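Long-range contacts in GCN5-related N-acetyltransferase (Streptococcus suis, PDB 3G3S), which probably transfers an acetyl group from acetyl-coenzyme A to an amine of a substrate not yet established: residues Gly27-Ile32 against Ala45-Gln50; Cys204-Ile209 against Glu233-Glu238; Phe124-Ile129 against Cys163-Lys168; Thr98-Lys103 against Asp240-Ala245. All blocks are in the same frame, centred on the assembly; numbering follows the deposited sequence. Where two conformers were deposited one is given.

Contact 1. Residues Gly27-Ile32 against Ala45-Gln50; sequences GTMGDI and ALYGRQ
Asp31 and Leu46 exchange two backbone hydrogen bonds: Asp31 N gives to Leu46 O over 3.0 Å with a bent N-H...O angle of 139°, and Leu46 N gives to Asp31 O in a straighter bond (165°). Asp31 and Leu46 are thus a hydrogen-bonded pair of the antiparallel ladder; Ile32 and Ala45 follow as a non-hydrogen-bonded pair. The carboxylate of Asp31 turns back on its own strand, OD1 taking the N-H of Ile32 at 2.8 Å, and is gripped further by nitrogens of the second subunit, Gly1 N at OD2 and the amide N of Glu4 at OD1. On the opposite face of the ribbon, Ile32 CD1 reaches across to Ala45 CB at 3.8 Å. Where the strand gives way to the preceding turn, Gly30 lays its CA 3.9 Å from Tyr47 CD1. The Tyr47 side chain, CG anti to the backbone N (chi1 177°), runs out past Gly30 and meets selenomethionine Met29, which in one of its two conformers bends at chi3 and tentatively brings CE to 3.5 Å from Tyr47 OH. That hydroxyl is hydrogen-bonded to Tyr178 O. The contact belongs to the hairpin of strands 31-34 and 42-48; helix 19-26 packs on Met29, Ile32, Ala45 and Tyr47, helix 2-13 on Ile32 and Ala45, and strand 52-58 continues the sheet beyond 42-48.

Contact 2. Residues Cys204-Ile209 against Glu233-Glu238; sequences CAAQLI and EKLGYE
Leu235 meets Ala205, Ala206 and Ile209 in a wholly apolar junction between helix 200-214 and the end of helix 226-235; no hydrogen bond crosses it. The two methyl branches of Leu235 divide the work. CD1 presses on Ala205 CB at 3.4 Å, tighter than usual for two carbons, while CD2 lies 4.1 Å from Ala206 CB. With CG anti to the carbonyl carbon (chi1 -65°), the leucine fork is carried to the small alanines, whose methyls let it come close to the helix backbone. One turn further along, Ile209 extends CD1 between two partners, 4.0 Å from Leu235 CB and 3.8 Å from Tyr237 CE2.

The aromatic part is the approach of Ile209 and Tyr237 from opposite directions. The isoleucine methyl comes up obliquely to the ring and also lies 3.7 Å from Tyr237 OH. The polar demand of this buried hydroxyl is met by a hydrogen bond with Pro219 O, and the ring packs edge-to-face with Phe108.

No backbone bond crosses between the two segments. Ile209 N binds Ala205 O in the helix, and Gly236 N reaches back 3.2 Å to Glu233 O. Gly236, with positive phi (116°), ends helix 226-235 and sends the chain toward Tyr237. Helix 110-118 and strand 218-223 supply further packing, Leu116 and Trp221 both touching Leu235. Such a glycine-terminated helix end, with two bonds back into its last turn, is a Schellman motif, here placed beside the packed helices of a GNAT fold.

Contact 3. Residues Phe124-Ile129 against Cys163-Lys168; sequences FDMKLI and CVILHK
An antiparallel ladder joins Asp125 and Lys127, on the outermost strand 125-128, to Leu166 and Val164 on strand 162-167. Each of these two hydrogen-bonded pairs makes a reciprocal couple: Leu166 N to Asp125 O is 2.7 Å, and Val164 N to Lys127 O is 2.8 Å, the latter nearly straight and directed almost along the C=O axis. The strands run at 155° to each other. Side chains alternate between the two faces. On one, the selenium of Met126 lies 3.9 Å from Ile165 CG1, and Leu128 CD2 approaches Cys163 CB; helix 200-214 covers Met126 and Cys163. On the other, Lys127, bent at chi3, lays CD against Leu166 CD2, the two side chains crossing at about a right angle. Beyond the strand end, Ile129 CG1 packs on Val164 CG1 at 3.7 Å.

At the far end Phe124 and His167 form an offset stack, ring centroids 4.5 Å apart and planes at 23°. Phe124 CZ sits over the rim of the imidazole, while His167 CD2 lies over the phenyl face. CG of His167 is anti to the backbone N (chi1 -173°), which brings the imidazole over the phenyl face. The same phenyl ring touches Ile165 CG2 through CD1, at 3.6 Å. ND1 of His167 is hydrogen-bonded to Tyr195 OH. The whole is an antiparallel edge-strand pair, closing this chain's mixed sheet at the 125-128 end.

Contact 4. Residues Thr98-Lys103 against Asp240-Ala245; sequences TRYATK and DKAYQA. With EDO (1,2-ethanediol), chain F.
Arg99 and Tyr243 form the tightly packed part of this antiparallel strand pair. Their backbones are paired both ways, Tyr243 N giving to Arg99 O at 2.7 Å, and their side chains run side by side in the same direction. Arg99 CB lies over one face of the tyrosine ring in a CH-pi contact, 3.8 Å from the centroid. Further out, a bend at chi3 (57°) turns the guanidinium so that NE donates to Tyr243 OH at 2.8 Å, the hydroxyl lying close to the guanidinium plane, which is tilted 51° from the ring. Asp222 binds both Arg99 NH2, as a salt bridge, and Tyr243 OH, so the pair is held at its polar end. NH2 also donates to O2 of a bound 1,2-ethanediol, probably from the crystallisation liquor. Ala245 CB flanks the arginine chain, and Ala101 CB sits 3.9 Å from Tyr243 CD2.

Toward Asp240 the pairing is less regular. Asp240 and Lys241 both face Ala101, a classic beta bulge: Asp240 N binds Ala101 O at 2.8 Å and Ala101 N gives to Lys241 O, whereas the bond from Lys241 N to Ala101 O is weak. A water bridges Thr102 O and Asp240 OD2 on this exposed side. On the other face Thr98 CG2 and Tyr100 CE2 both touch Ala242 CB, the former at 3.6 Å. Strands 94-102 and 239-248 lie centrally in the sheet, between 218-223 and 73-77; helix 226-235 covers Tyr100 and Thr102, and Ile74 and Val76 of the adjoining strand 73-77 touch Arg99 and Tyr243 respectively.

In the fold
Contacts 1, 3 and 4 are three pairings in one mixed sheet: contact 1 includes the outermost strand 31-34, contact 3 the outermost strand 125-128 at the other end, and contact 4 two central strands. The centres of contacts 1 and 3 are about 28 Å apart, those of 3 and 4 about 30 Å. Contact 2 is the helical one; its centre lies about 17 Å from those of contacts 3 and 4, and it touches both, through Cys204 against Met126 and a probable hydrogen bond from Lys103 N to Glu238 O. Contact 1 closes first along the chain; contacts 3 and 2 then fall between the strands of contact 4, so the C-terminal strand returns to the sheet's middle, beside a much earlier strand.

Contact 1. Residues Gly27-Ile32 against Ala45-Gln50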
# COMPACT_ATOMS: atom_id res chain seq x y z
N GLY A 27 1.17 0.92 -6.41
CA GLY A 27 1.49 2.28 -6.83
C GLY A 27 2.89 2.82 -6.93
O GLY A 27 3.09 3.92 -7.46
N THR A 28 3.86 2.08 -6.42
CA THR A 28 5.24 2.55 -6.37
C THR A 28 6.06 2.24 -7.62
O THR A 28 6.82 3.09 -8.08
CB THR A 28 5.95 1.92 -5.16
OG1 THR A 28 5.21 2.29 -3.99
CG2 THR A 28 7.39 2.43 -5.05
N MSE A 29 5.89 1.03 -8.14
CA MSE A 29 6.56 0.55 -9.33
C MSE A 29 5.53 -0.04 -10.28
O MSE A 29 4.46 -0.44 -9.84
CB MSE A 29 7.57 -0.54 -8.96
CG MSE A 29 8.65 -0.10 -7.96
SE MSE A 29 9.95 -1.52 -7.74
CE MSE A 29 10.82 -1.39 -9.51
N GLY A 30 5.83 -0.04 -11.58
CA GLY A 30 4.93 -0.63 -12.56
C GLY A 30 3.90 0.43 -12.92
O GLY A 30 3.92 1.54 -12.41
N ASP A 31 2.94 0.06 -13.75
CA ASP A 31 1.92 1.00 -14.17
C ASP A 31 0.68 0.24 -14.57
O ASP A 31 0.67 -0.97 -14.77
CB ASP A 31 2.46 1.84 -15.30
CG ASP A 31 1.81 3.24 -15.40
OD1 ASP A 31 0.72 3.52 -14.84
OD2 ASP A 31 2.45 4.08 -16.05
N ILE A 32 -0.38 1.00 -14.73
CA ILE A 32 -1.68 0.49 -15.04
C ILE A 32 -2.31 1.28 -16.18
O ILE A 32 -2.34 2.47 -16.12
CB ILE A 32 -2.59 0.65 -13.85
CG1 ILE A 32 -2.08 -0.27 -12.69
CG2 ILE A 32 -4.01 0.24 -14.22
CD1 ILE A 32 -2.21 -1.76 -12.95
N ALA A 45 -1.71 -4.48 -16.38
CA ALA A 45 -0.70 -4.20 -15.41
C ALA A 45 0.62 -4.44 -16.16
O ALA A 45 0.96 -5.57 -16.55
CB ALA A 45 -0.86 -5.11 -14.17
N LEU A 46 1.38 -3.37 -16.37
CA LEU A 46 2.62 -3.42 -17.13
C LEU A 46 3.79 -3.09 -16.25
O LEU A 46 3.84 -2.03 -15.63
CB LEU A 46 2.54 -2.44 -18.29
CG LEU A 46 3.73 -2.33 -19.24
CD1 LEU A 46 3.95 -3.61 -19.99
CD2 LEU A 46 3.52 -1.11 -20.20
N TYR A 47 4.72 -4.03 -16.17
CA TYR A 47 5.88 -3.89 -15.31
C TYR A 47 7.11 -4.27 -16.04
O TYR A 47 7.10 -5.23 -16.79
CB TYR A 47 5.74 -4.82 -14.12
CG TYR A 47 6.95 -4.79 -13.21
CD1 TYR A 47 7.02 -3.89 -12.16
CD2 TYR A 47 8.03 -5.66 -13.38
CE1 TYR A 47 8.13 -3.86 -11.31
CE2 TYR A 47 9.16 -5.61 -12.55
CZ TYR A 47 9.19 -4.71 -11.51
OH TYR A 47 10.26 -4.67 -10.63
N GLY A 48 8.19 -3.52 -15.81
CA GLY A 48 9.48 -3.84 -16.37
C GLY A 48 10.23 -2.63 -16.88
O GLY A 48 9.72 -1.50 -16.82
N ARG A 49 11.45 -2.87 -17.34
CA ARG A 49 12.32 -1.81 -17.88
C ARG A 49 13.12 -2.37 -19.06
O ARG A 49 13.16 -1.76 -20.14
CB ARG A 49 13.22 -1.25 -16.79
CG ARG A 49 13.69 0.19 -17.05
CD ARG A 49 14.53 0.85 -15.92
NE ARG A 49 15.93 0.40 -15.92
CZ ARG A 49 16.91 0.97 -16.62
N GLN A 50 13.76 -3.50 -18.85
CA GLN A 50 14.51 -4.21 -19.89
C GLN A 50 13.71 -5.43 -20.36
O GLN A 50 13.60 -5.68 -21.55
CB GLN A 50 15.85 -4.65 -19.36
CG GLN A 50 16.73 -3.47 -18.90
CD GLN A 50 18.07 -3.92 -18.38
OE1 GLN A 50 18.16 -4.90 -17.64
NE2 GLN A 50 19.12 -3.20 -18.75

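Contact 2. Residues Cys204-Ile209 against Glu233-Glu238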
# COMPACT_ATOMS: atom_id res chain seq x y z
N CYS A 204 21.81 -19.97 -4.17
CA CYS A 204 21.50 -18.55 -4.05
C CYS A 204 20.01 -18.30 -3.82
O CYS A 204 19.66 -17.30 -3.23
CB CYS A 204 22.04 -17.73 -5.26
SG CYS A 204 21.64 -18.34 -6.89
N ALA A 205 19.15 -19.19 -4.33
CA ALA A 205 17.72 -19.10 -4.09
C ALA A 205 17.48 -19.37 -2.62
O ALA A 205 16.77 -18.61 -1.96
CB ALA A 205 16.97 -20.09 -4.92
N ALA A 206 18.14 -20.40 -2.09
CA ALA A 206 17.97 -20.71 -0.67
C ALA A 206 18.36 -19.52 0.18
O ALA A 206 17.63 -19.14 1.08
CB ALA A 206 18.76 -21.99 -0.27
N GLN A 207 19.52 -18.93 -0.11
CA GLN A 207 20.01 -17.77 0.65
C GLN A 207 19.07 -16.59 0.58
O GLN A 207 18.81 -15.93 1.58
CB GLN A 207 21.36 -17.34 0.09
CG GLN A 207 22.07 -16.13 0.74
CD GLN A 207 22.70 -16.48 2.07
OE1 GLN A 207 22.00 -16.73 3.05
NE2 GLN A 207 24.02 -16.47 2.12
N LEU A 208 18.59 -16.29 -0.63
CA LEU A 208 17.65 -15.18 -0.81
C LEU A 208 16.38 -15.39 0.02
O LEU A 208 15.93 -14.46 0.70
CB LEU A 208 17.30 -15.01 -2.29
CG LEU A 208 16.31 -13.89 -2.63
CD1 LEU A 208 16.80 -12.56 -2.08
CD2 LEU A 208 16.05 -13.82 -4.13
N ILE A 209 15.81 -16.59 -0.05
CA ILE A 209 14.59 -16.95 0.70
C ILE A 209 14.87 -16.69 2.17
O ILE A 209 14.13 -15.97 2.82
CB ILE A 209 14.18 -18.43 0.46
CG1 ILE A 209 13.67 -18.60 -0.98
CG2 ILE A 209 13.10 -18.91 1.50
CD1 ILE A 209 13.49 -20.03 -1.48
N GLU A 233 10.10 -26.51 -6.10
CA GLU A 233 9.60 -27.62 -5.26
C GLU A 233 10.68 -28.09 -4.30
O GLU A 233 10.40 -28.36 -3.13
CB GLU A 233 9.07 -28.77 -6.10
CG GLU A 233 7.75 -28.43 -6.78
CD GLU A 233 7.32 -29.42 -7.84
OE1 GLU A 233 8.17 -30.16 -8.39
OE2 GLU A 233 6.10 -29.43 -8.16
N LYS A 234 11.93 -28.11 -4.76
CA LYS A 234 13.05 -28.46 -3.88
C LYS A 234 13.21 -27.43 -2.79
O LYS A 234 13.61 -27.76 -1.69
CB LYS A 234 14.36 -28.60 -4.65
CG LYS A 234 14.38 -29.82 -5.61
N LEU A 235 12.89 -26.17 -3.09
CA LEU A 235 13.02 -25.08 -2.11
C LEU A 235 11.83 -24.95 -1.19
O LEU A 235 11.85 -24.13 -0.29
CB LEU A 235 13.27 -23.75 -2.83
CG LEU A 235 14.59 -23.67 -3.60
CD1 LEU A 235 14.59 -22.47 -4.51
CD2 LEU A 235 15.80 -23.62 -2.66
N GLY A 236 10.78 -25.71 -1.45
CA GLY A 236 9.60 -25.75 -0.57
C GLY A 236 8.31 -25.25 -1.16
O GLY A 236 7.28 -25.38 -0.53
N TYR A 237 8.36 -24.67 -2.36
CA TYR A 237 7.14 -24.17 -2.98
C TYR A 237 6.29 -25.34 -3.48
O TYR A 237 6.79 -26.44 -3.73
CB TYR A 237 7.48 -23.20 -4.13
CG TYR A 237 8.25 -21.98 -3.71
CD1 TYR A 237 7.58 -20.85 -3.28
CD2 TYR A 237 9.63 -21.93 -3.77
CE1 TYR A 237 8.26 -19.74 -2.86
CE2 TYR A 237 10.32 -20.80 -3.40
CZ TYR A 237 9.63 -19.68 -2.97
OH TYR A 237 10.29 -18.55 -2.54
N GLU A 238 4.99 -25.11 -3.59
CA GLU A 238 4.08 -26.10 -4.13
C GLU A 238 3.35 -25.48 -5.29
O GLU A 238 2.97 -24.30 -5.25
CB GLU A 238 3.08 -26.58 -3.10
CG GLU A 238 3.73 -27.43 -2.02
CD GLU A 238 2.75 -27.93 -0.99
OE1 GLU A 238 1.53 -27.82 -1.23
OE2 GLU A 238 3.22 -28.43 0.06

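Contact 3. Residues Phe124-Ile129 against Cys163-Lys168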
# COMPACT_ATOMS: atom_id res chain seq x y z
N PHE A 124 33.43 -21.17 -4.63
CA PHE A 124 32.43 -20.15 -4.89
C PHE A 124 32.28 -19.22 -3.69
O PHE A 124 32.53 -19.60 -2.55
CB PHE A 124 31.12 -20.82 -5.27
CG PHE A 124 31.23 -21.65 -6.50
CD1 PHE A 124 30.99 -21.10 -7.73
CD2 PHE A 124 31.63 -22.96 -6.43
CE1 PHE A 124 31.12 -21.85 -8.88
CE2 PHE A 124 31.75 -23.72 -7.59
CZ PHE A 124 31.49 -23.16 -8.81
N ASP A 125 31.92 -17.98 -3.99
CA ASP A 125 31.72 -16.97 -2.99
C ASP A 125 30.34 -16.40 -3.22
O ASP A 125 30.06 -15.89 -4.31
CB ASP A 125 32.74 -15.84 -3.15
CG ASP A 125 34.02 -16.08 -2.36
OD1 ASP A 125 34.00 -15.89 -1.12
OD2 ASP A 125 35.05 -16.41 -2.98
N MSE A 126 29.49 -16.49 -2.20
CA MSE A 126 28.14 -15.95 -2.28
C MSE A 126 28.13 -14.63 -1.56
O MSE A 126 28.66 -14.53 -0.47
CB MSE A 126 27.11 -16.87 -1.67
CG MSE A 126 25.71 -16.27 -1.82
SE MSE A 126 24.59 -17.60 -2.23
CE MSE A 126 24.83 -18.79 -0.63
N LYS A 127 27.47 -13.64 -2.17
CA LYS A 127 27.45 -12.30 -1.66
C LYS A 127 26.13 -11.62 -1.92
O LYS A 127 25.54 -11.87 -2.96
CB LYS A 127 28.51 -11.48 -2.41
CG LYS A 127 29.95 -11.78 -2.10
CD LYS A 127 30.88 -10.81 -2.85
CE LYS A 127 32.11 -10.48 -2.02
NZ LYS A 127 33.11 -9.63 -2.71
N LEU A 128 25.69 -10.75 -1.02
CA LEU A 128 24.51 -9.94 -1.28
C LEU A 128 24.89 -8.92 -2.32
O LEU A 128 26.03 -8.48 -2.35
CB LEU A 128 24.03 -9.19 -0.05
CG LEU A 128 23.32 -10.03 0.99
CD1 LEU A 128 23.19 -9.15 2.21
CD2 LEU A 128 21.96 -10.55 0.45
N ILE A 129 23.93 -8.56 -3.18
CA ILE A 129 24.15 -7.58 -4.22
C ILE A 129 24.24 -6.22 -3.57
O ILE A 129 23.34 -5.84 -2.83
CB ILE A 129 23.01 -7.57 -5.27
CG1 ILE A 129 22.99 -8.89 -6.05
CG2 ILE A 129 23.17 -6.40 -6.23
CD1 ILE A 129 21.68 -9.13 -6.87
N CYS A 163 21.18 -11.70 -4.15
CA CYS A 163 22.52 -12.21 -3.93
C CYS A 163 23.04 -12.98 -5.16
O CYS A 163 22.28 -13.50 -5.98
CB CYS A 163 22.56 -13.05 -2.67
SG CYS A 163 21.76 -14.53 -2.80
N VAL A 164 24.37 -13.01 -5.25
CA VAL A 164 25.08 -13.59 -6.36
C VAL A 164 26.18 -14.53 -5.91
O VAL A 164 26.66 -14.43 -4.79
CB VAL A 164 25.72 -12.48 -7.23
CG1 VAL A 164 24.64 -11.68 -7.87
CG2 VAL A 164 26.61 -11.57 -6.40
N ILE A 165 26.55 -15.43 -6.80
CA ILE A 165 27.63 -16.37 -6.58
C ILE A 165 28.76 -15.96 -7.54
O ILE A 165 28.52 -15.69 -8.72
CB ILE A 165 27.18 -17.82 -6.79
CG1 ILE A 165 26.40 -18.31 -5.56
CG2 ILE A 165 28.39 -18.74 -7.01
CD1 ILE A 165 25.63 -19.60 -5.79
N LEU A 166 29.97 -15.85 -7.01
CA LEU A 166 31.12 -15.50 -7.81
C LEU A 166 32.08 -16.68 -7.94
O LEU A 166 32.18 -17.51 -7.04
CB LEU A 166 31.88 -14.33 -7.17
CG LEU A 166 31.44 -12.87 -7.28
CD1 LEU A 166 29.98 -12.71 -6.95
CD2 LEU A 166 32.30 -12.06 -6.35
N HIS A 167 32.78 -16.75 -9.05
CA HIS A 167 33.79 -17.78 -9.23
C HIS A 167 34.89 -17.19 -10.08
O HIS A 167 34.59 -16.61 -11.11
CB HIS A 167 33.20 -18.98 -9.91
CG HIS A 167 34.12 -20.15 -9.98
ND1 HIS A 167 34.62 -20.62 -11.17
CD2 HIS A 167 34.62 -20.95 -9.01
CE1 HIS A 167 35.39 -21.67 -10.93
NE2 HIS A 167 35.41 -21.88 -9.63
N LYS A 168 36.14 -17.30 -9.63
CA LYS A 168 37.27 -16.68 -10.36
C LYS A 168 37.02 -15.20 -10.60
O LYS A 168 37.38 -14.66 -11.65
CB LYS A 168 37.53 -17.38 -11.70
CG LYS A 168 37.74 -18.89 -11.63
CD LYS A 168 38.87 -19.26 -10.70
CE LYS A 168 39.41 -20.66 -10.99
NZ LYS A 168 40.19 -20.73 -12.29

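Contact 4. Residues Thr98-Lys103 against Asp240-Ala245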
# COMPACT_ATOMS: atom_id res chain seq x y z
N THR A 98 3.61 -22.34 -21.41
CA THR A 98 3.05 -22.54 -20.09
C THR A 98 4.02 -22.21 -18.99
O THR A 98 5.18 -22.60 -19.04
CB THR A 98 2.60 -24.00 -19.89
OG1 THR A 98 1.64 -24.34 -20.90
CG2 THR A 98 1.96 -24.22 -18.50
N ARG A 99 3.54 -21.40 -18.04
CA ARG A 99 4.29 -21.03 -16.84
C ARG A 99 3.54 -21.70 -15.70
O ARG A 99 2.41 -22.17 -15.88
CB ARG A 99 4.36 -19.53 -16.66
CG ARG A 99 5.30 -18.84 -17.65
CD ARG A 99 5.32 -17.31 -17.46
NE ARG A 99 5.68 -16.90 -16.10
CZ ARG A 99 6.87 -16.47 -15.72
NH1 ARG A 99 7.89 -16.42 -16.56
NH2 ARG A 99 7.05 -16.10 -14.47
N TYR A 100 4.20 -21.76 -14.54
CA TYR A 100 3.66 -22.46 -13.39
C TYR A 100 3.65 -21.57 -12.15
O TYR A 100 4.69 -21.18 -11.64
CB TYR A 100 4.47 -23.77 -13.15
CG TYR A 100 4.46 -24.66 -14.39
CD1 TYR A 100 5.40 -24.47 -15.39
CD2 TYR A 100 3.49 -25.66 -14.58
CE1 TYR A 100 5.40 -25.23 -16.56
CE2 TYR A 100 3.49 -26.44 -15.76
CZ TYR A 100 4.45 -26.19 -16.74
OH TYR A 100 4.51 -26.93 -17.88
N ALA A 101 2.45 -21.26 -11.69
CA ALA A 101 2.26 -20.46 -10.52
C ALA A 101 2.46 -21.39 -9.32
O ALA A 101 2.17 -22.57 -9.40
CB ALA A 101 0.87 -19.91 -10.50
N THR A 102 2.91 -20.82 -8.22
CA THR A 102 3.06 -21.58 -6.98
C THR A 102 2.14 -20.96 -5.93
O THR A 102 1.73 -19.81 -6.04
CB THR A 102 4.54 -21.63 -6.51
OG1 THR A 102 4.97 -20.33 -6.06
CG2 THR A 102 5.47 -22.14 -7.64
N LYS A 103 1.81 -21.75 -4.91
CA LYS A 103 0.96 -21.31 -3.83
C LYS A 103 1.73 -20.26 -3.05
O LYS A 103 2.95 -20.37 -2.92
CB LYS A 103 0.58 -22.50 -2.93
CG LYS A 103 -0.28 -23.51 -3.66
CD LYS A 103 -0.88 -24.56 -2.72
CE LYS A 103 -1.73 -25.55 -3.51
NZ LYS A 103 -2.33 -26.62 -2.67
N ASP A 240 0.61 -24.33 -7.81
CA ASP A 240 -0.76 -23.85 -7.76
C ASP A 240 -1.38 -24.39 -9.04
O ASP A 240 -2.15 -25.34 -9.02
CB ASP A 240 -0.80 -22.32 -7.68
CG ASP A 240 -2.23 -21.74 -7.75
OD1 ASP A 240 -3.20 -22.53 -7.79
OD2 ASP A 240 -2.38 -20.49 -7.75
N LYS A 241 -0.99 -23.83 -10.18
CA LYS A 241 -1.50 -24.30 -11.45
C LYS A 241 -0.61 -23.82 -12.58
O LYS A 241 0.10 -22.81 -12.45
CB LYS A 241 -2.94 -23.81 -11.73
CG LYS A 241 -3.10 -22.29 -11.76
CD LYS A 241 -4.49 -21.82 -12.24
CE LYS A 241 -4.61 -21.86 -13.78
NZ LYS A 241 -5.84 -21.17 -14.35
N ALA A 242 -0.67 -24.57 -13.67
CA ALA A 242 -0.03 -24.23 -14.90
C ALA A 242 -0.90 -23.12 -15.47
O ALA A 242 -2.10 -23.12 -15.24
CB ALA A 242 -0.06 -25.43 -15.83
N TYR A 243 -0.30 -22.15 -16.14
CA TYR A 243 -1.10 -21.10 -16.74
C TYR A 243 -0.55 -20.67 -18.10
O TYR A 243 0.63 -20.88 -18.39
CB TYR A 243 -1.25 -19.92 -15.77
CG TYR A 243 -0.04 -19.07 -15.51
CD1 TYR A 243 0.30 -18.05 -16.37
CD2 TYR A 243 0.73 -19.21 -14.36
CE1 TYR A 243 1.37 -17.26 -16.13
CE2 TYR A 243 1.82 -18.38 -14.12
CZ TYR A 243 2.12 -17.41 -15.02
OH TYR A 243 3.16 -16.55 -14.84
N GLN A 244 -1.41 -20.09 -18.93
CA GLN A 244 -1.04 -19.64 -20.26
C GLN A 244 -0.24 -18.33 -20.29
O GLN A 244 -0.59 -17.37 -19.62
CB GLN A 244 -2.29 -19.42 -21.15
CG GLN A 244 -3.15 -20.69 -21.39
CD GLN A 244 -4.25 -20.49 -22.43
OE1 GLN A 244 -4.29 -19.47 -23.13
NE2 GLN A 244 -5.15 -21.47 -22.53
N ALA A 245 0.78 -18.30 -21.14
CA ALA A 245 1.60 -17.11 -21.35
C ALA A 245 1.99 -17.04 -22.81
O ALA A 245 1.96 -18.07 -23.53
CB ALA A 245 2.87 -17.12 -20.43
C1 EDO F . 10.21 -12.89 -12.84
O1 EDO F . 11.09 -13.95 -13.21
C2 EDO F . 8.78 -13.38 -12.65
O2 EDO F . 8.77 -14.79 -12.37
O HOH W 1 -0.75 -18.86 -6.72